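Type II restriction enzyme MunI (Mycoplasma, PDB 1D02) recognises the double-stranded sequence 5'-CAATTG-3' as a homodimer and cuts the DNA after the first cytosine, leaving 5'-phosphate ends. Local coordinates at residues E44-L49 and V80-A85; L52-V57 and T76-S81. The protein carries 1 engineered substitution. One frame throughout, in Å; residues are numbered along the deposited sequence.

Contact 1. Residues E44-L49 and V80-A85. Engineered in segment 80-85: Ala83 (natural residue Asp). With nucleotides of chain A.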
# COMPACT_ATOMS: atom_id res chain seq x y z
N GLU D 44 -9.48 11.39 -17.14
CA GLU D 44 -9.22 12.04 -15.86
C GLU D 44 -10.29 11.40 -14.95
O GLU D 44 -11.45 11.28 -15.32
CB GLU D 44 -9.39 13.57 -16.04
CG GLU D 44 -8.36 14.11 -17.07
CD GLU D 44 -8.68 15.48 -17.70
OE1 GLU D 44 -9.33 16.33 -17.05
OE2 GLU D 44 -8.25 15.70 -18.87
N LYS D 45 -9.92 10.89 -13.79
CA LYS D 45 -10.93 10.23 -12.93
C LYS D 45 -11.89 9.18 -13.62
O LYS D 45 -13.12 9.29 -13.56
CB LYS D 45 -11.75 11.30 -12.18
CG LYS D 45 -12.57 10.78 -11.00
CD LYS D 45 -13.27 11.93 -10.27
CE LYS D 45 -14.08 11.44 -9.08
NZ LYS D 45 -14.86 12.55 -8.46
N PRO D 46 -11.32 8.16 -14.27
CA PRO D 46 -12.05 7.08 -14.96
C PRO D 46 -13.00 6.42 -13.95
O PRO D 46 -12.71 6.38 -12.76
CB PRO D 46 -10.94 6.12 -15.38
CG PRO D 46 -9.84 6.41 -14.36
CD PRO D 46 -9.87 7.90 -14.29
N LYS D 47 -14.13 5.89 -14.43
CA LYS D 47 -15.13 5.27 -13.57
C LYS D 47 -15.20 3.75 -13.62
O LYS D 47 -16.12 3.16 -13.05
CB LYS D 47 -16.51 5.86 -13.92
CG LYS D 47 -16.52 7.38 -13.78
CD LYS D 47 -17.93 7.95 -13.78
CE LYS D 47 -18.61 7.91 -15.13
NZ LYS D 47 -19.91 8.68 -15.06
N HIS D 48 -14.22 3.12 -14.26
CA HIS D 48 -14.23 1.66 -14.41
C HIS D 48 -14.22 0.85 -13.14
O HIS D 48 -14.66 -0.30 -13.14
CB HIS D 48 -13.04 1.19 -15.25
CG HIS D 48 -12.87 1.95 -16.53
ND1 HIS D 48 -12.45 3.26 -16.55
CD2 HIS D 48 -13.11 1.61 -17.82
CE1 HIS D 48 -12.43 3.69 -17.80
NE2 HIS D 48 -12.83 2.71 -18.59
N LEU D 49 -13.72 1.43 -12.06
CA LEU D 49 -13.59 0.75 -10.78
C LEU D 49 -14.53 1.33 -9.71
O LEU D 49 -14.27 1.19 -8.51
CB LEU D 49 -12.13 0.86 -10.33
CG LEU D 49 -11.12 0.13 -11.24
CD1 LEU D 49 -9.85 0.97 -11.40
CD2 LEU D 49 -10.78 -1.24 -10.64
N VAL D 80 -13.20 2.69 -6.22
CA VAL D 80 -12.09 3.64 -6.24
C VAL D 80 -12.15 4.54 -7.47
O VAL D 80 -12.87 4.27 -8.45
CB VAL D 80 -10.70 2.91 -6.20
CG1 VAL D 80 -10.57 2.08 -4.89
CG2 VAL D 80 -10.57 2.02 -7.43
N SER D 81 -11.39 5.63 -7.42
CA SER D 81 -11.38 6.60 -8.50
C SER D 81 -9.92 6.94 -8.79
O SER D 81 -9.32 7.80 -8.11
CB SER D 81 -12.18 7.83 -8.04
OG SER D 81 -12.06 8.90 -8.97
N PRO D 82 -9.31 6.23 -9.74
CA PRO D 82 -7.91 6.49 -10.10
C PRO D 82 -7.73 7.92 -10.57
O PRO D 82 -8.66 8.53 -11.08
CB PRO D 82 -7.64 5.51 -11.23
CG PRO D 82 -8.53 4.37 -10.92
CD PRO D 82 -9.83 5.07 -10.51
N ALA D 83 -6.52 8.46 -10.40
CA ALA D 83 -6.21 9.82 -10.84
C ALA D 83 -6.35 9.91 -12.37
O ALA D 83 -6.79 10.94 -12.90
CB ALA D 83 -4.79 10.19 -10.45
N PHE D 84 -5.99 8.84 -13.06
CA PHE D 84 -6.09 8.84 -14.53
C PHE D 84 -6.06 7.42 -15.08
O PHE D 84 -5.87 6.46 -14.33
CB PHE D 84 -4.94 9.68 -15.14
CG PHE D 84 -3.55 9.06 -15.00
CD1 PHE D 84 -3.02 8.25 -16.02
CD2 PHE D 84 -2.77 9.30 -13.87
CE1 PHE D 84 -1.74 7.71 -15.89
CE2 PHE D 84 -1.50 8.75 -13.74
CZ PHE D 84 -0.98 7.96 -14.75
N ALA D 85 -6.34 7.29 -16.37
CA ALA D 85 -6.21 5.99 -17.03
C ALA D 85 -5.83 6.30 -18.45
O ALA D 85 -6.21 7.35 -18.99
CB ALA D 85 -7.53 5.19 -17.02
P DC A 3 -10.63 6.79 -3.90
OP1 DC A 3 -9.97 6.15 -5.06
OP2 DC A 3 -10.61 6.12 -2.59
O5' DC A 3 -9.98 8.24 -3.75
C5' DC A 3 -9.98 9.12 -4.87
C4' DC A 3 -9.11 10.32 -4.59
O4' DC A 3 -9.74 11.16 -3.59
C3' DC A 3 -7.69 10.05 -4.09
O3' DC A 3 -6.87 11.04 -4.71
C2' DC A 3 -7.81 10.28 -2.59
C1' DC A 3 -8.85 11.40 -2.51
N1 DC A 3 -9.64 11.42 -1.26
C2 DC A 3 -9.72 12.61 -0.52
O2 DC A 3 -9.15 13.62 -0.95
N3 DC A 3 -10.42 12.63 0.64
C4 DC A 3 -11.01 11.52 1.08
N4 DC A 3 -11.66 11.58 2.28
C5 DC A 3 -10.97 10.29 0.34
C6 DC A 3 -10.27 10.29 -0.82
P DC A 2 -17.26 5.64 -2.84
OP1 DC A 2 -17.13 4.61 -3.91
OP2 DC A 2 -17.36 5.24 -1.41
O5' DC A 2 -16.03 6.62 -3.00
C5' DC A 2 -15.68 7.06 -4.30
C4' DC A 2 -14.39 7.84 -4.26
O4' DC A 2 -14.63 9.12 -3.63
C3' DC A 2 -13.24 7.17 -3.51
O3' DC A 2 -12.12 7.13 -4.42
C2' DC A 2 -13.04 8.07 -2.28
C1' DC A 2 -13.57 9.42 -2.74
N1 DC A 2 -14.14 10.27 -1.67
C2 DC A 2 -13.67 11.59 -1.54
O2 DC A 2 -12.78 12.00 -2.31
N3 DC A 2 -14.21 12.37 -0.57
C4 DC A 2 -15.17 11.89 0.23
N4 DC A 2 -15.69 12.72 1.15
C5 DC A 2 -15.65 10.56 0.12
C6 DC A 2 -15.11 9.79 -0.84
O HOH W 1 -13.13 4.09 -11.14
O HOH W 2 -14.01 8.12 -10.77
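Pro46 and Leu49 both pack against Pro82, the first at its CB and the second at its CG. The CG corner of the Pro46 ring rests on Ala85 CB at 3.7 Å and on Pro82 CB at 3.9 Å, so the ring packs against segment 80-85 where it enters strand 84-88. Leu49 lies almost at right angles to Pro82: its CG sits opposite its own carbonyl carbon (chi1 -65°), and the branch beyond takes Leu49 CD1 to 3.7 Å from Pro82 CG. Leu49 CB meets Val80 CG2 at 3.5 Å, tighter than ordinary van der Waals contact. Helix 128-138 covers this apolar patch through Tyr134 and Ile137. Pro82 and the position after it, here the engineered Ala83 in place of Asp, match the opening of the PD-(D/E)XK nuclease signature, to which Glu98 on the adjoining strand 93-101 probably also belongs. Backbone bonds hold both ends of the contact. Lys45 N gives a nearly straight bond (176°) to Ala83 O, long at 3.3 Å and approaching from well above the carbonyl plane, while Val80 N reaches Leu49 O at 2.9 Å. Between them a water donates to Pro46 O and Val80 O and accepts from Leu49 N, satisfying three buried backbone groups. Ser81 N turns outward instead, to OP1 of nucleotide DC3 of chain A at 2.8 Å.

Contact 2. Residues L52-V57 and T76-S81. With nucleotides of chain A.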
# COMPACT_ATOMS: atom_id res chain seq x y z
N LEU D 52 -16.98 -1.89 -6.61
CA LEU D 52 -16.13 -2.98 -6.15
C LEU D 52 -16.44 -3.70 -4.85
O LEU D 52 -16.30 -4.93 -4.76
CB LEU D 52 -14.69 -2.50 -5.98
CG LEU D 52 -13.86 -1.94 -7.13
CD1 LEU D 52 -12.47 -1.57 -6.56
CD2 LEU D 52 -13.75 -2.99 -8.23
N TYR D 53 -16.85 -2.93 -3.85
CA TYR D 53 -16.97 -3.45 -2.51
C TYR D 53 -18.27 -3.82 -1.86
O TYR D 53 -18.27 -4.66 -0.96
CB TYR D 53 -16.28 -2.49 -1.53
CG TYR D 53 -14.92 -2.00 -1.93
CD1 TYR D 53 -14.59 -0.64 -1.85
CD2 TYR D 53 -13.92 -2.89 -2.29
CE1 TYR D 53 -13.29 -0.19 -2.12
CE2 TYR D 53 -12.62 -2.46 -2.56
CZ TYR D 53 -12.32 -1.11 -2.47
OH TYR D 53 -11.03 -0.67 -2.68
N ALA D 54 -19.37 -3.19 -2.26
CA ALA D 54 -20.61 -3.43 -1.55
C ALA D 54 -21.13 -4.86 -1.50
O ALA D 54 -21.81 -5.22 -0.54
CB ALA D 54 -21.70 -2.47 -2.04
N GLN D 55 -20.84 -5.67 -2.52
CA GLN D 55 -21.33 -7.05 -2.53
C GLN D 55 -20.30 -8.03 -1.99
O GLN D 55 -20.46 -9.25 -2.13
CB GLN D 55 -21.76 -7.46 -3.95
CG GLN D 55 -22.85 -6.58 -4.53
CD GLN D 55 -23.36 -7.03 -5.90
OE1 GLN D 55 -24.35 -7.78 -5.99
NE2 GLN D 55 -22.70 -6.59 -6.94
N VAL D 56 -19.24 -7.52 -1.38
CA VAL D 56 -18.24 -8.42 -0.81
C VAL D 56 -18.98 -9.24 0.26
O VAL D 56 -19.72 -8.70 1.09
CB VAL D 56 -17.08 -7.62 -0.16
CG1 VAL D 56 -16.28 -8.51 0.80
CG2 VAL D 56 -16.19 -7.05 -1.24
N VAL D 57 -18.79 -10.56 0.23
CA VAL D 57 -19.46 -11.42 1.19
C VAL D 57 -18.78 -11.41 2.56
O VAL D 57 -17.56 -11.52 2.66
CB VAL D 57 -19.51 -12.86 0.64
CG1 VAL D 57 -19.98 -13.84 1.72
CG2 VAL D 57 -20.45 -12.91 -0.58
N THR D 76 -25.56 -0.86 -4.64
CA THR D 76 -24.74 0.20 -4.12
C THR D 76 -23.36 0.10 -4.75
O THR D 76 -22.79 -0.98 -4.82
CB THR D 76 -24.63 0.07 -2.60
OG1 THR D 76 -25.92 0.30 -2.03
CG2 THR D 76 -23.63 1.08 -2.03
N GLN D 77 -22.83 1.23 -5.19
CA GLN D 77 -21.51 1.23 -5.80
C GLN D 77 -20.46 1.92 -4.94
O GLN D 77 -20.47 3.14 -4.78
CB GLN D 77 -21.59 1.87 -7.19
CG GLN D 77 -22.52 1.07 -8.10
CD GLN D 77 -22.50 1.55 -9.53
OE1 GLN D 77 -21.45 1.92 -10.05
NE2 GLN D 77 -23.65 1.52 -10.20
N TRP D 78 -19.58 1.10 -4.37
CA TRP D 78 -18.45 1.57 -3.57
C TRP D 78 -17.19 1.06 -4.26
O TRP D 78 -17.02 -0.14 -4.50
CB TRP D 78 -18.48 1.02 -2.14
CG TRP D 78 -19.63 1.52 -1.31
CD1 TRP D 78 -20.32 2.70 -1.47
CD2 TRP D 78 -20.19 0.87 -0.18
NE1 TRP D 78 -21.28 2.82 -0.48
CE2 TRP D 78 -21.22 1.72 0.33
CE3 TRP D 78 -19.93 -0.34 0.48
CZ2 TRP D 78 -21.97 1.39 1.45
CZ3 TRP D 78 -20.68 -0.67 1.60
CH2 TRP D 78 -21.69 0.20 2.07
N GLY D 79 -16.28 1.97 -4.57
CA GLY D 79 -15.08 1.55 -5.26
C GLY D 79 -13.98 2.57 -5.15
O GLY D 79 -13.84 3.22 -4.10
N VAL D 80 -13.20 2.69 -6.22
CA VAL D 80 -12.09 3.64 -6.24
C VAL D 80 -12.15 4.54 -7.47
O VAL D 80 -12.87 4.27 -8.45
CB VAL D 80 -10.70 2.91 -6.20
CG1 VAL D 80 -10.57 2.08 -4.89
CG2 VAL D 80 -10.57 2.02 -7.43
N SER D 81 -11.39 5.63 -7.42
CA SER D 81 -11.38 6.60 -8.50
C SER D 81 -9.92 6.94 -8.79
O SER D 81 -9.32 7.80 -8.11
CB SER D 81 -12.18 7.83 -8.04
OG SER D 81 -12.06 8.90 -8.97
P DC A 2 -17.26 5.64 -2.84
OP1 DC A 2 -17.13 4.61 -3.91
OP2 DC A 2 -17.36 5.24 -1.41
O5' DC A 2 -16.03 6.62 -3.00
C5' DC A 2 -15.68 7.06 -4.30
C4' DC A 2 -14.39 7.84 -4.26
O4' DC A 2 -14.63 9.12 -3.63
C3' DC A 2 -13.24 7.17 -3.51
O3' DC A 2 -12.12 7.13 -4.42
C2' DC A 2 -13.04 8.07 -2.28
C1' DC A 2 -13.57 9.42 -2.74
N1 DC A 2 -14.14 10.27 -1.67
C2 DC A 2 -13.67 11.59 -1.54
O2 DC A 2 -12.78 12.00 -2.31
N3 DC A 2 -14.21 12.37 -0.57
C4 DC A 2 -15.17 11.89 0.23
N4 DC A 2 -15.69 12.72 1.15
C5 DC A 2 -15.65 10.56 0.12
C6 DC A 2 -15.11 9.79 -0.84
P DC A 3 -10.63 6.79 -3.90
OP1 DC A 3 -9.97 6.15 -5.06
OP2 DC A 3 -10.61 6.12 -2.59
O5' DC A 3 -9.98 8.24 -3.75
C5' DC A 3 -9.98 9.12 -4.87
C4' DC A 3 -9.11 10.32 -4.59
O4' DC A 3 -9.74 11.16 -3.59
C3' DC A 3 -7.69 10.05 -4.09
O3' DC A 3 -6.87 11.04 -4.71
C2' DC A 3 -7.81 10.28 -2.59
C1' DC A 3 -8.85 11.40 -2.51
N1 DC A 3 -9.64 11.42 -1.26
C2 DC A 3 -9.72 12.61 -0.52
O2 DC A 3 -9.15 13.62 -0.95
N3 DC A 3 -10.42 12.63 0.64
C4 DC A 3 -11.01 11.52 1.08
N4 DC A 3 -11.66 11.58 2.28
C5 DC A 3 -10.97 10.29 0.34
C6 DC A 3 -10.27 10.29 -0.82
O HOH W 3 -20.08 -1.72 -4.78
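Trp78 O receives two backbone N-H groups in succession, from Leu52 N at 2.7 Å and from Tyr53 N at 2.9 Å. The Tyr53 donor is tilted only 20° from the carbonyl plane, whereas that of Leu52 stands further above it. A chi1 of -66° sets the Trp78 indole opposite its own carbonyl carbon, with its six-membered ring beside Ala54, whose CB lies 3.7 Å from Trp78 CE3. This is the dense part of the contact: Ala54 CB also closes to 3.3 Å on Thr76 O, and a water accepts from both Ala54 N and Trp78 N, bridging the two backbones. Tyr53 crosses Val80 at about a right angle, with its OH 3.6 Å from Val80 CG1. Packing thins out past Ala54. After the type I turn from Tyr53 to Val56, closed by Val56 N to Tyr53 O, Val56 and Val57 make no contact with 76-81; Gln55 and Gln77 are exposed. Toward the DNA, Gly79 N donates to OP1 of DC2 of chain A at 2.9 Å. Segment 76-81 lies in the loop between helix 60-63 and strand 84-88. Helix 128-138 packs on Leu52 and Tyr53 through Leu130, and helix 160-170 of the second subunit meets Tyr53, where Trp169 NE1 of that subunit hydrogen-bonds Tyr53 OH and its Phe168 stands edge-to-face with the tyrosine ring.

One run of chain, 76-85, serves both contacts, which share Val80 and Ser81 and have centres about 14 Å apart. Its amides at Gly79 and Ser81, two residues apart, take consecutive phosphates of the same DNA strand, those of DC2 and DC3 of chain A. Contact 2 holds the outer part of this run against the loop 52-57, at the border with the second subunit. Contact 1 fixes the inner part beside the central sheet, where the engineered Ala83 has its CB 6.2 Å from O3' of DC3 of chain A. That placement is consistent with phosphate-binding backbone leading directly into the catalytic region of a PD-(D/E)XK nuclease.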